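Local coordinates for protein shikimate dehydrogenase (NADP(+)) (Thermotoga maritima, PDB 3U62) that probably catalyses the reversible NADPH-linked reduction of 3-dehydroshikimate to shikimate, the fourth step on the route to chorismate and the aromatic amino acids, at residues 156-164 against 182-190; 222-230 against 244-252. All blocks are in the same frame, centred on the assembly; numbering follows the deposited sequence.

Contact 1: residues 156-164 against 182-190; sequences SLDQLDEVV and ELPVSDDSL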
ATOM      1  N   SER A 156       5.097  10.075 -18.090  1.00 12.80           N
ATOM      2  CA  SER A 156       4.355  11.124 -17.392  1.00 12.14           C
ATOM      3  C   SER A 156       2.850  10.862 -17.468  1.00 13.43           C
ATOM      4  O   SER A 156       2.394  10.081 -18.308  1.00 11.94           O
ATOM      5  CB  SER A 156       4.710  12.503 -17.952  1.00 14.61           C
ATOM      6  OG  SER A 156       4.675  12.506 -19.371  1.00 18.03           O
ATOM      7  N   LEU A 157       2.085  11.518 -16.595  1.00 13.90           N
ATOM      8  CA  LEU A 157       0.649  11.245 -16.454  1.00 14.23           C
ATOM      9  C   LEU A 157      -0.177  11.561 -17.706  1.00 14.79           C
ATOM     10  O   LEU A 157      -1.245  10.969 -17.908  1.00 13.85           O
ATOM     11  CB  LEU A 157       0.072  11.969 -15.230  1.00 15.20           C
ATOM     12  CG  LEU A 157      -1.250  11.453 -14.650  1.00 16.14           C
ATOM     13  CD1 LEU A 157      -1.077  10.125 -13.920  1.00 18.83           C
ATOM     14  CD2 LEU A 157      -1.879  12.491 -13.732  1.00 17.32           C
ATOM     15  N   ASP A 158       0.312  12.479 -18.541  1.00 15.68           N
ATOM     16  CA  ASP A 158      -0.356  12.781 -19.815  1.00 16.14           C
ATOM     17  C   ASP A 158      -0.285  11.604 -20.794  1.00 16.12           C
ATOM     18  O   ASP A 158      -1.058  11.539 -21.753  1.00 14.85           O
ATOM     19  CB  ASP A 158       0.239  14.035 -20.459  1.00 18.69           C
ATOM     20  CG  ASP A 158       1.736  13.930 -20.669  1.00 21.20           C
ATOM     21  OD1 ASP A 158       2.475  13.934 -19.665  1.00 22.86           O
ATOM     22  OD2 ASP A 158       2.171  13.855 -21.837  1.00 25.00           O
ATOM     23  N   GLN A 159       0.642  10.682 -20.542  1.00 12.08           N
ATOM     24  CA  GLN A 159       0.819   9.505 -21.388  1.00 11.84           C
ATOM     25  C   GLN A 159       0.011   8.305 -20.894  1.00  9.90           C
ATOM     26  O   GLN A 159      -0.010   7.262 -21.553  1.00 11.15           O
ATOM     27  CB  GLN A 159       2.302   9.129 -21.481  1.00 12.35           C
ATOM     28  CG  GLN A 159       3.189  10.207 -22.083  1.00 17.04           C
ATOM     29  CD  GLN A 159       4.653   9.816 -22.088  1.00 16.38           C
ATOM     30  OE1 GLN A 159       5.309   9.802 -21.047  1.00 16.87           O
ATOM     31  NE2 GLN A 159       5.176   9.507 -23.269  1.00 18.05           N
ATOM     32  N   LEU A 160      -0.656   8.457 -19.747  1.00 10.06           N
ATOM     33  CA  LEU A 160      -1.380   7.348 -19.114  1.00 10.11           C
ATOM     34  C   LEU A 160      -2.370   6.663 -20.053  1.00 10.19           C
ATOM     35  O   LEU A 160      -2.370   5.438 -20.178  1.00 11.17           O
ATOM     36  CB  LEU A 160      -2.092   7.799 -17.829  1.00  9.87           C
ATOM     37  CG  LEU A 160      -2.843   6.712 -17.045  1.00  9.80           C
ATOM     38  CD1 LEU A 160      -1.873   5.669 -16.489  1.00  9.62           C
ATOM     39  CD2 LEU A 160      -3.648   7.329 -15.913  1.00 10.30           C
ATOM     40  N   ASP A 161      -3.203   7.464 -20.710  1.00 10.74           N
ATOM     41  CA  ASP A 161      -4.234   6.955 -21.605  1.00 10.59           C
ATOM     42  C   ASP A 161      -3.658   6.086 -22.730  1.00 10.36           C
ATOM     43  O   ASP A 161      -4.174   4.998 -23.002  1.00 10.70           O
ATOM     44  CB  ASP A 161      -5.051   8.119 -22.171  1.00 10.22           C
ATOM     45  CG  ASP A 161      -6.299   7.662 -22.901  1.00 12.37           C
ATOM     46  OD1 ASP A 161      -6.732   8.376 -23.829  1.00 16.85           O
ATOM     47  OD2 ASP A 161      -6.852   6.592 -22.553  1.00 11.97           O
ATOM     48  N   GLU A 162      -2.591   6.567 -23.368  1.00 11.06           N
ATOM     49  CA  GLU A 162      -1.930   5.834 -24.453  1.00 13.92           C
ATOM     50  C   GLU A 162      -1.257   4.556 -23.969  1.00 12.70           C
ATOM     51  O   GLU A 162      -1.330   3.523 -24.643  1.00 13.23           O
ATOM     52  CB  GLU A 162      -0.870   6.697 -25.133  1.00 17.60           C
ATOM     53  CG  GLU A 162      -1.386   7.900 -25.887  1.00 26.98           C
ATOM     54  CD  GLU A 162      -0.299   8.953 -26.054  1.00 27.89           C
ATOM     55  OE1 GLU A 162       0.803   8.632 -26.574  1.00 34.27           O
ATOM     56  OE2 GLU A 162      -0.545  10.114 -25.666  1.00 31.91           O
ATOM     57  N   VAL A 163      -0.588   4.627 -22.817  1.00 10.81           N
ATOM     58  CA  VAL A 163       0.182   3.481 -22.325  1.00 11.99           C
ATOM     59  C   VAL A 163      -0.712   2.350 -21.805  1.00 11.19           C
ATOM     60  O   VAL A 163      -0.383   1.172 -21.978  1.00 11.54           O
ATOM     61  CB  VAL A 163       1.272   3.865 -21.272  1.00 15.26           C
ATOM     62  CG1 VAL A 163       2.293   4.832 -21.872  1.00 15.67           C
ATOM     63  CG2 VAL A 163       0.652   4.439 -20.007  1.00 16.82           C
ATOM     64  N   VAL A 164      -1.837   2.708 -21.185  1.00 10.10           N
ATOM     65  CA  VAL A 164      -2.793   1.716 -20.681  1.00  9.86           C
ATOM     66  C   VAL A 164      -3.423   0.925 -21.835  1.00 10.85           C
ATOM     67  O   VAL A 164      -3.685  -0.274 -21.703  1.00 10.58           O
ATOM     68  CB  VAL A 164      -3.880   2.359 -19.772  1.00  9.17           C
ATOM     69  CG1 VAL A 164      -5.009   1.377 -19.467  1.00 10.50           C
ATOM     70  CG2 VAL A 164      -3.262   2.851 -18.474  1.00 10.39           C
ATOM     71  N   GLU A 182     -10.727  11.351 -10.771  1.00 18.46           N
ATOM     72  CA  GLU A 182     -10.541  10.419 -11.880  1.00 16.79           C
ATOM     73  C   GLU A 182      -9.135  10.519 -12.455  1.00 16.41           C
ATOM     74  O   GLU A 182      -8.552  11.605 -12.506  1.00 18.00           O
ATOM     75  CB  GLU A 182     -11.553  10.700 -12.992  1.00 19.94           C
ATOM     76  CG  GLU A 182     -13.002  10.466 -12.610  1.00 23.37           C
ATOM     77  CD  GLU A 182     -13.962  10.773 -13.744  1.00 30.99           C
ATOM     78  OE1 GLU A 182     -13.702  10.343 -14.890  1.00 37.14           O
ATOM     79  OE2 GLU A 182     -14.985  11.441 -13.487  1.00 36.46           O
ATOM     80  N   LEU A 183      -8.599   9.381 -12.886  1.00 13.51           N
ATOM     81  CA  LEU A 183      -7.333   9.349 -13.611  1.00 13.46           C
ATOM     82  C   LEU A 183      -7.582   9.600 -15.100  1.00 12.33           C
ATOM     83  O   LEU A 183      -8.633   9.216 -15.624  1.00 12.60           O
ATOM     84  CB  LEU A 183      -6.626   8.005 -13.404  1.00 12.98           C
ATOM     85  CG  LEU A 183      -5.952   7.764 -12.046  1.00 13.85           C
ATOM     86  CD1 LEU A 183      -5.695   6.279 -11.834  1.00 15.49           C
ATOM     87  CD2 LEU A 183      -4.653   8.559 -11.917  1.00 11.86           C
ATOM     88  N   PRO A 184      -6.619  10.245 -15.789  1.00 12.04           N
ATOM     89  CA  PRO A 184      -6.765  10.518 -17.222  1.00 12.02           C
ATOM     90  C   PRO A 184      -6.582   9.264 -18.085  1.00 10.34           C
ATOM     91  O   PRO A 184      -5.553   9.100 -18.750  1.00 11.06           O
ATOM     92  CB  PRO A 184      -5.666  11.550 -17.498  1.00 12.26           C
ATOM     93  CG  PRO A 184      -4.639  11.293 -16.457  1.00 11.75           C
ATOM     94  CD  PRO A 184      -5.378  10.829 -15.239  1.00 12.37           C
ATOM     95  N   VAL A 185      -7.585   8.390 -18.062  1.00 10.17           N
ATOM     96  CA  VAL A 185      -7.572   7.156 -18.844  1.00 10.19           C
ATOM     97  C   VAL A 185      -8.977   6.858 -19.381  1.00  9.68           C
ATOM     98  O   VAL A 185      -9.967   6.962 -18.652  1.00 11.16           O
ATOM     99  CB  VAL A 185      -6.970   5.957 -18.041  1.00 10.95           C
ATOM    100  CG1 VAL A 185      -7.758   5.680 -16.755  1.00 10.72           C
ATOM    101  CG2 VAL A 185      -6.864   4.702 -18.906  1.00 10.71           C
ATOM    102  N   SER A 186      -9.047   6.506 -20.662  1.00 10.01           N
ATOM    103  CA  SER A 186     -10.316   6.329 -21.364  1.00  9.23           C
ATOM    104  C   SER A 186     -10.927   4.946 -21.166  1.00 10.18           C
ATOM    105  O   SER A 186     -10.238   4.004 -20.765  1.00  9.66           O
ATOM    106  CB  SER A 186     -10.126   6.587 -22.862  1.00  9.41           C
ATOM    107  OG  SER A 186      -9.157   5.682 -23.417  1.00 10.09           O
ATOM    108  N   ASP A 187     -12.223   4.839 -21.460  1.00 10.19           N
ATOM    109  CA  ASP A 187     -12.922   3.555 -21.497  1.00 10.11           C
ATOM    110  C   ASP A 187     -12.258   2.609 -22.491  1.00 10.56           C
ATOM    111  O   ASP A 187     -12.071   1.426 -22.199  1.00 10.98           O
ATOM    112  CB  ASP A 187     -14.388   3.751 -21.891  1.00 10.41           C
ATOM    113  CG  ASP A 187     -15.220   4.379 -20.787  1.00 14.14           C
ATOM    114  OD1 ASP A 187     -14.651   4.781 -19.747  1.00 17.63           O
ATOM    115  OD2 ASP A 187     -16.453   4.472 -20.960  1.00 19.31           O
ATOM    116  N   ASP A 188     -11.906   3.144 -23.661  1.00 10.10           N
ATOM    117  CA  ASP A 188     -11.237   2.381 -24.715  1.00 10.46           C
ATOM    118  C   ASP A 188      -9.935   1.739 -24.230  1.00 10.56           C
ATOM    119  O   ASP A 188      -9.640   0.593 -24.572  1.00 11.54           O
ATOM    120  CB  ASP A 188     -10.964   3.275 -25.929  1.00 12.66           C
ATOM    121  CG  ASP A 188     -10.265   2.536 -27.058  1.00 12.52           C
ATOM    122  OD1 ASP A 188      -9.136   2.933 -27.420  1.00 15.72           O
ATOM    123  OD2 ASP A 188     -10.838   1.555 -27.582  1.00 15.83           O
ATOM    124  N   SER A 189      -9.164   2.484 -23.440  1.00 10.39           N
ATOM    125  CA  SER A 189      -7.900   1.988 -22.898  1.00 10.04           C
ATOM    126  C   SER A 189      -8.106   0.977 -21.768  1.00  9.56           C
ATOM    127  O   SER A 189      -7.346   0.012 -21.646  1.00 11.49           O
ATOM    128  CB  SER A 189      -7.025   3.149 -22.420  1.00 10.19           C
ATOM    129  OG  SER A 189      -6.702   4.022 -23.494  1.00 10.74           O
ATOM    130  N   LEU A 190      -9.137   1.199 -20.953  1.00  8.74           N
ATOM    131  CA  LEU A 190      -9.430   0.331 -19.812  1.00  8.93           C
ATOM    132  C   LEU A 190     -10.096  -0.987 -20.197  1.00 11.78           C
ATOM    133  O   LEU A 190      -9.846  -2.013 -19.561  1.00 11.44           O
ATOM    134  CB  LEU A 190     -10.323   1.054 -18.797  1.00  9.61           C
ATOM    135  CG  LEU A 190      -9.770   2.235 -17.995  1.00 10.72           C
ATOM    136  CD1 LEU A 190     -10.906   2.987 -17.320  1.00 13.12           C
ATOM    137  CD2 LEU A 190      -8.749   1.776 -16.963  1.00 12.50           C
TER
HETATM  138  O   HOH W   1      -3.413  10.332 -19.935  1.00 13.79           O
HETATM  139  O   HOH W   2      -5.774  -2.230 -22.407  1.00 22.78           O
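Asp161 and Ser186 join two crossover helices on one side of the Rossmann-type NADP-binding domain. Ser186 is the N-cap of helix 187-190: its OG accepts from Ser189 N (3.2 Å) and donates to Asp161 OD2 at 2.6 Å, on the syn lone pair of that oxygen. Ser186 N reaches the same OD2 at 2.9 Å, from above the carboxylate plane, so Ser186 grips this one oxygen twice, through its hydroxyl and its backbone N-H. The carboxylate gets there because Asp161 CG stands anti to its own N (chi1 -169°), which carries it across to the cap. Ser189 OG, buried beside it, stands 2.7 Å from Asp161 OD2 and 2.8 Å from Asp161 O.

The tight part lies on the sheet side of these bonds. Leu160 lays CD2 against Leu183 CB, Pro184 CD and Val185 CB, while its side chain also rests on Val112 and Val114 of strand 111-114. Val164 sets CG1 crosswise against Val185 CG2 at 3.8 Å and close to the backbone of Ser189.

Toward solvent the fit loosens around Pro184, centre of an inverse gamma turn, whose CG rests on Leu157 CG. Here a water intervenes: within bonding distance of Leu157 O, it accepts from Asp161 N at 3.0 Å and lies 2.7 Å from Pro184 O.

Contact 2: residues 222-230 against 244-252; sequences NLMFYYQAM and FKEVFGEVL
Helix 222-230 and helix 244-248 run roughly antiparallel, their N-to-C directions 139° apart and their axes 11.4 Å apart at closest approach, with Tyr226 facing Phe248 midway and a 3-10 turn, 249-251, carrying the second segment on past Asn222. Tyr226 is the centre of the interface. Its CG is anti to the backbone N (chi1 -179°), which sends the ring across to the partner, where it is clamped on both faces. Over one face, Leu252 CD1 sits almost on the ring normal, 3.8 Å from the centroid, a CH-pi contact; over the opposite face comes Phe244 CE2, displaced toward the rim and 3.5 Å from Tyr226 CZ. The Tyr226 and Phe244 planes meet obliquely, at 54°. Phe248 O and Gly249 N lie at the tyrosine's edge, and Lys245 CG packs against its hydroxyl.

Phe244 in turn pushes its CZ edge-on to Tyr226 O and against Met230 CB, whose chain bends at its last torsion to bring CE back onto Phe244 CE2. Beside it, Phe248 lays CE2 on Ala229 CB at 3.6 Å and on Phe225 CE2. At the far end, Asn222 ND2 donates to Val251 O (3.1 Å and nearly straight), the acceptor lying in the plane of the amide, while Leu223 CD2 meets Leu252 CD2.

The helix pair packs against helix 15-26, where Tyr19 meets Phe248 edge-to-face. Phe225 touches Leu18 and Ser15, and Val251 touches Tyr201; Ser15 and Tyr201 are both predicted to bind shikimate. On another side of helix 222-235, Met224 packs against Asp94 and Val98 of helix 94-101.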
ATOM      1  N   ASN A 222      -8.610  -3.457  -0.167  1.00 11.73           N
ATOM      2  CA  ASN A 222      -9.011  -4.185   1.038  1.00 10.65           C
ATOM      3  C   ASN A 222      -8.236  -5.484   1.286  1.00  9.44           C
ATOM      4  O   ASN A 222      -7.917  -5.799   2.436  1.00 10.10           O
ATOM      5  CB  ASN A 222     -10.526  -4.429   1.070  1.00 12.51           C
ATOM      6  CG  ASN A 222     -11.020  -5.240  -0.114  1.00 17.17           C
ATOM      7  OD1 ASN A 222     -10.478  -5.160  -1.218  1.00 19.82           O
ATOM      8  ND2 ASN A 222     -12.069  -6.025   0.109  1.00 20.18           N
ATOM      9  N   LEU A 223      -7.941  -6.232   0.221  1.00 10.30           N
ATOM     10  CA  LEU A 223      -7.142  -7.459   0.342  1.00 10.32           C
ATOM     11  C   LEU A 223      -5.699  -7.156   0.736  1.00  8.63           C
ATOM     12  O   LEU A 223      -5.134  -7.828   1.603  1.00  9.10           O
ATOM     13  CB  LEU A 223      -7.174  -8.273  -0.958  1.00 11.33           C
ATOM     14  CG  LEU A 223      -8.337  -9.242  -1.202  1.00 15.10           C
ATOM     15  CD1 LEU A 223      -8.329  -9.704  -2.654  1.00 13.17           C
ATOM     16  CD2 LEU A 223      -8.273 -10.447  -0.259  1.00 16.57           C
ATOM     17  N   MET A 224      -5.113  -6.148   0.092  1.00  8.31           N
ATOM     18  CA  MET A 224      -3.770  -5.672   0.418  1.00  9.24           C
ATOM     19  C   MET A 224      -3.689  -5.251   1.885  1.00  8.39           C
ATOM     20  O   MET A 224      -2.735  -5.603   2.581  1.00  8.31           O
ATOM     21  CB  MET A 224      -3.379  -4.508  -0.498  1.00 11.40           C
ATOM     22  CG  MET A 224      -1.985  -3.941  -0.269  1.00 10.86           C
ATOM     23  SD  MET A 224      -1.690  -2.485  -1.289  1.00 11.88           S
ATOM     24  CE  MET A 224      -0.093  -1.953  -0.675  1.00 14.02           C
ATOM     25  N   PHE A 225      -4.697  -4.508   2.342  1.00  7.39           N
ATOM     26  CA  PHE A 225      -4.777  -4.077   3.736  1.00  8.09           C
ATOM     27  C   PHE A 225      -4.851  -5.267   4.692  1.00  8.35           C
ATOM     28  O   PHE A 225      -4.149  -5.302   5.704  1.00  7.95           O
ATOM     29  CB  PHE A 225      -5.975  -3.148   3.967  1.00  8.06           C
ATOM     30  CG  PHE A 225      -6.160  -2.763   5.406  1.00  7.73           C
ATOM     31  CD1 PHE A 225      -5.453  -1.694   5.948  1.00 10.11           C
ATOM     32  CD2 PHE A 225      -7.015  -3.489   6.232  1.00  9.96           C
ATOM     33  CE1 PHE A 225      -5.605  -1.342   7.286  1.00 11.17           C
ATOM     34  CE2 PHE A 225      -7.173  -3.147   7.571  1.00 12.62           C
ATOM     35  CZ  PHE A 225      -6.467  -2.071   8.100  1.00 10.60           C
ATOM     36  N   TYR A 226      -5.717  -6.224   4.362  1.00  7.85           N
ATOM     37  CA  TYR A 226      -5.910  -7.446   5.140  1.00  7.69           C
ATOM     38  C   TYR A 226      -4.595  -8.193   5.333  1.00  8.50           C
ATOM     39  O   TYR A 226      -4.238  -8.547   6.459  1.00  8.47           O
ATOM     40  CB  TYR A 226      -6.941  -8.336   4.435  1.00  9.05           C
ATOM     41  CG  TYR A 226      -7.278  -9.647   5.117  1.00  8.45           C
ATOM     42  CD1 TYR A 226      -8.268  -9.712   6.098  1.00  8.89           C
ATOM     43  CD2 TYR A 226      -6.638 -10.833   4.750  1.00 11.47           C
ATOM     44  CE1 TYR A 226      -8.594 -10.917   6.716  1.00 11.55           C
ATOM     45  CE2 TYR A 226      -6.954 -12.044   5.361  1.00 12.24           C
ATOM     46  CZ  TYR A 226      -7.934 -12.078   6.341  1.00 12.19           C
ATOM     47  OH  TYR A 226      -8.251 -13.272   6.947  1.00 15.87           O
ATOM     48  N   TYR A 227      -3.871  -8.415   4.239  1.00  8.40           N
ATOM     49  CA  TYR A 227      -2.654  -9.218   4.292  1.00  8.38           C
ATOM     50  C   TYR A 227      -1.436  -8.488   4.861  1.00  8.06           C
ATOM     51  O   TYR A 227      -0.569  -9.128   5.463  1.00  8.37           O
ATOM     52  CB  TYR A 227      -2.346  -9.840   2.931  1.00  9.27           C
ATOM     53  CG  TYR A 227      -3.280 -10.970   2.555  1.00 10.16           C
ATOM     54  CD1 TYR A 227      -4.123 -10.865   1.449  1.00  9.86           C
ATOM     55  CD2 TYR A 227      -3.323 -12.147   3.306  1.00 10.88           C
ATOM     56  CE1 TYR A 227      -4.982 -11.900   1.095  1.00 13.64           C
ATOM     57  CE2 TYR A 227      -4.178 -13.189   2.965  1.00 13.05           C
ATOM     58  CZ  TYR A 227      -5.002 -13.060   1.857  1.00 12.18           C
ATOM     59  OH  TYR A 227      -5.850 -14.087   1.517  1.00 19.06           O
ATOM     60  N   GLN A 228      -1.362  -7.169   4.682  1.00  8.48           N
ATOM     61  CA  GLN A 228      -0.295  -6.399   5.334  1.00  7.43           C
ATOM     62  C   GLN A 228      -0.495  -6.371   6.849  1.00  7.17           C
ATOM     63  O   GLN A 228       0.473  -6.447   7.604  1.00  7.52           O
ATOM     64  CB  GLN A 228      -0.108  -4.991   4.734  1.00  8.15           C
ATOM     65  CG  GLN A 228      -1.256  -3.998   4.930  1.00 10.69           C
ATOM     66  CD  GLN A 228      -1.189  -3.233   6.247  1.00  9.35           C
ATOM     67  OE1 GLN A 228      -0.116  -2.832   6.701  1.00  9.47           O
ATOM     68  NE2 GLN A 228      -2.350  -3.019   6.859  1.00  9.56           N
ATOM     69  N   ALA A 229      -1.755  -6.280   7.277  1.00  7.01           N
ATOM     70  CA  ALA A 229      -2.106  -6.323   8.699  1.00  7.59           C
ATOM     71  C   ALA A 229      -1.717  -7.661   9.322  1.00  7.66           C
ATOM     72  O   ALA A 229      -1.200  -7.701  10.439  1.00  7.96           O
ATOM     73  CB  ALA A 229      -3.590  -6.057   8.890  1.00  8.04           C
ATOM     74  N   MET A 230      -1.971  -8.744   8.588  1.00  7.69           N
ATOM     75  CA  MET A 230      -1.572 -10.087   8.998  1.00  9.42           C
ATOM     76  C   MET A 230      -0.062 -10.162   9.220  1.00  8.27           C
ATOM     77  O   MET A 230       0.396 -10.672  10.247  1.00  8.33           O
ATOM     78  CB  MET A 230      -2.005 -11.111   7.945  1.00  9.89           C
ATOM     79  CG  MET A 230      -1.571 -12.546   8.230  1.00 11.40           C
ATOM     80  SD  MET A 230      -1.961 -13.685   6.888  1.00 15.53           S
ATOM     81  CE  MET A 230      -3.749 -13.763   7.007  1.00 16.03           C
ATOM     82  N   PHE A 244      -7.890 -13.177  13.961  1.00 12.19           N
ATOM     83  CA  PHE A 244      -7.612 -12.297  12.831  1.00 12.02           C
ATOM     84  C   PHE A 244      -8.662 -12.435  11.734  1.00 13.52           C
ATOM     85  O   PHE A 244      -9.180 -11.432  11.240  1.00 12.14           O
ATOM     86  CB  PHE A 244      -6.217 -12.539  12.249  1.00 12.19           C
ATOM     87  CG  PHE A 244      -5.860 -11.590  11.145  1.00 11.21           C
ATOM     88  CD1 PHE A 244      -5.399 -10.314  11.439  1.00 12.04           C
ATOM     89  CD2 PHE A 244      -6.013 -11.955   9.811  1.00 12.87           C
ATOM     90  CE1 PHE A 244      -5.074  -9.420  10.427  1.00 11.34           C
ATOM     91  CE2 PHE A 244      -5.694 -11.066   8.787  1.00 11.83           C
ATOM     92  CZ  PHE A 244      -5.227  -9.794   9.100  1.00 11.26           C
ATOM     93  N   LYS A 245      -8.968 -13.674  11.357  1.00 13.46           N
ATOM     94  CA  LYS A 245      -9.964 -13.948  10.323  1.00 15.63           C
ATOM     95  C   LYS A 245     -11.350 -13.447  10.720  1.00 14.36           C
ATOM     96  O   LYS A 245     -12.094 -12.935   9.876  1.00 16.30           O
ATOM     97  CB  LYS A 245     -10.015 -15.443  10.000  1.00 18.66           C
ATOM     98  CG  LYS A 245      -8.813 -15.950   9.223  1.00 22.68           C
ATOM     99  CD  LYS A 245      -8.920 -17.439   8.961  1.00 29.41           C
ATOM    100  CE  LYS A 245      -7.698 -17.951   8.220  1.00 34.81           C
ATOM    101  NZ  LYS A 245      -7.788 -19.416   7.956  1.00 38.15           N
ATOM    102  N   GLU A 246     -11.687 -13.591  11.999  1.00 14.32           N
ATOM    103  CA  GLU A 246     -12.975 -13.133  12.508  1.00 14.98           C
ATOM    104  C   GLU A 246     -13.095 -11.607  12.472  1.00 13.44           C
ATOM    105  O   GLU A 246     -14.100 -11.075  11.993  1.00 17.33           O
ATOM    106  CB  GLU A 246     -13.199 -13.650  13.930  1.00 16.62           C
ATOM    107  CG  GLU A 246     -14.576 -13.341  14.499  1.00 20.65           C
ATOM    108  CD  GLU A 246     -14.775 -13.920  15.883  1.00 25.02           C
ATOM    109  OE1 GLU A 246     -15.052 -13.141  16.819  1.00 26.77           O
ATOM    110  OE2 GLU A 246     -14.649 -15.154  16.041  1.00 30.53           O
ATOM    111  N   VAL A 247     -12.073 -10.915  12.969  1.00 12.23           N
ATOM    112  CA  VAL A 247     -12.122  -9.458  13.107  1.00 12.37           C
ATOM    113  C   VAL A 247     -11.768  -8.736  11.805  1.00 11.89           C
ATOM    114  O   VAL A 247     -12.545  -7.914  11.320  1.00 12.19           O
ATOM    115  CB  VAL A 247     -11.241  -8.957  14.287  1.00 11.57           C
ATOM    116  CG1 VAL A 247     -11.182  -7.432  14.327  1.00 12.02           C
ATOM    117  CG2 VAL A 247     -11.763  -9.499  15.614  1.00 13.25           C
ATOM    118  N   PHE A 248     -10.602  -9.050  11.240  1.00 12.12           N
ATOM    119  CA  PHE A 248     -10.145  -8.390  10.018  1.00 11.49           C
ATOM    120  C   PHE A 248     -10.865  -8.868   8.756  1.00 14.26           C
ATOM    121  O   PHE A 248     -10.832  -8.188   7.731  1.00 13.22           O
ATOM    122  CB  PHE A 248      -8.628  -8.515   9.856  1.00 10.97           C
ATOM    123  CG  PHE A 248      -7.848  -7.501  10.646  1.00 10.42           C
ATOM    124  CD1 PHE A 248      -7.615  -7.686  12.007  1.00 10.86           C
ATOM    125  CD2 PHE A 248      -7.346  -6.358  10.030  1.00  9.89           C
ATOM    126  CE1 PHE A 248      -6.892  -6.750  12.742  1.00 10.81           C
ATOM    127  CE2 PHE A 248      -6.623  -5.414  10.758  1.00  9.51           C
ATOM    128  CZ  PHE A 248      -6.395  -5.612  12.116  1.00  8.68           C
ATOM    129  N   GLY A 249     -11.515 -10.028   8.832  1.00 14.23           N
ATOM    130  CA  GLY A 249     -12.299 -10.549   7.712  1.00 14.92           C
ATOM    131  C   GLY A 249     -13.440  -9.632   7.295  1.00 15.18           C
ATOM    132  O   GLY A 249     -13.972  -9.763   6.189  1.00 16.07           O
ATOM    133  N   GLU A 250     -13.809  -8.705   8.183  1.00 15.93           N
ATOM    134  CA  GLU A 250     -14.883  -7.747   7.908  1.00 18.27           C
ATOM    135  C   GLU A 250     -14.533  -6.759   6.786  1.00 18.33           C
ATOM    136  O   GLU A 250     -15.434  -6.217   6.139  1.00 19.18           O
ATOM    137  CB  GLU A 250     -15.317  -7.010   9.188  1.00 20.89           C
ATOM    138  CG  GLU A 250     -14.385  -5.892   9.653  1.00 29.77           C
ATOM    139  CD  GLU A 250     -14.835  -5.253  10.958  1.00 34.83           C
ATOM    140  OE1 GLU A 250     -14.728  -5.912  12.027  1.00 32.59           O
ATOM    141  OE2 GLU A 250     -15.286  -4.084  10.921  1.00 32.43           O
ATOM    142  N   VAL A 251     -13.240  -6.532   6.554  1.00 16.85           N
ATOM    143  CA  VAL A 251     -12.801  -5.652   5.464  1.00 16.98           C
ATOM    144  C   VAL A 251     -12.995  -6.297   4.091  1.00 19.30           C
ATOM    145  O   VAL A 251     -12.941  -5.616   3.066  1.00 18.53           O
ATOM    146  CB  VAL A 251     -11.324  -5.168   5.618  1.00 18.12           C
ATOM    147  CG1 VAL A 251     -11.092  -4.567   6.995  1.00 15.41           C
ATOM    148  CG2 VAL A 251     -10.327  -6.296   5.337  1.00 17.09           C
ATOM    149  N   LEU A 252     -13.231  -7.607   4.080  1.00 20.18           N
ATOM    150  CA  LEU A 252     -13.312  -8.361   2.835  1.00 22.59           C
ATOM    151  C   LEU A 252     -14.727  -8.486   2.282  1.00 27.30           C
ATOM    152  O   LEU A 252     -14.915  -8.922   1.142  1.00 29.66           O
ATOM    153  CB  LEU A 252     -12.676  -9.747   3.004  1.00 21.63           C
ATOM    154  CG  LEU A 252     -11.203  -9.772   3.430  1.00 21.99           C
ATOM    155  CD1 LEU A 252     -10.701 -11.208   3.519  1.00 25.29           C
ATOM    156  CD2 LEU A 252     -10.324  -8.951   2.485  1.00 24.94           C
TER

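From the N terminus the chain first builds the substrate-binding domain and then enters the parallel Rossmann-type sheet. Contact 1 closes a loop around strand 169-172, on one side of that sheet: from helix 160-165 the chain passes through the strand and returns at 182-190, before strand 195-198. After strand 217-219, the last of the sheet, helix 222-235 begins, and contact 2 closes a shorter loop as helix 241-248 turns back against it near the C terminus. The two neither nest nor cross; contact 1 and contact 2 follow in series, their centres about 31 Å apart. Contact 1 ties together two successive crossovers of the NADP domain; contact 2 joins the two C-terminal helices, which also pack on helix 15-26 of the substrate-binding domain.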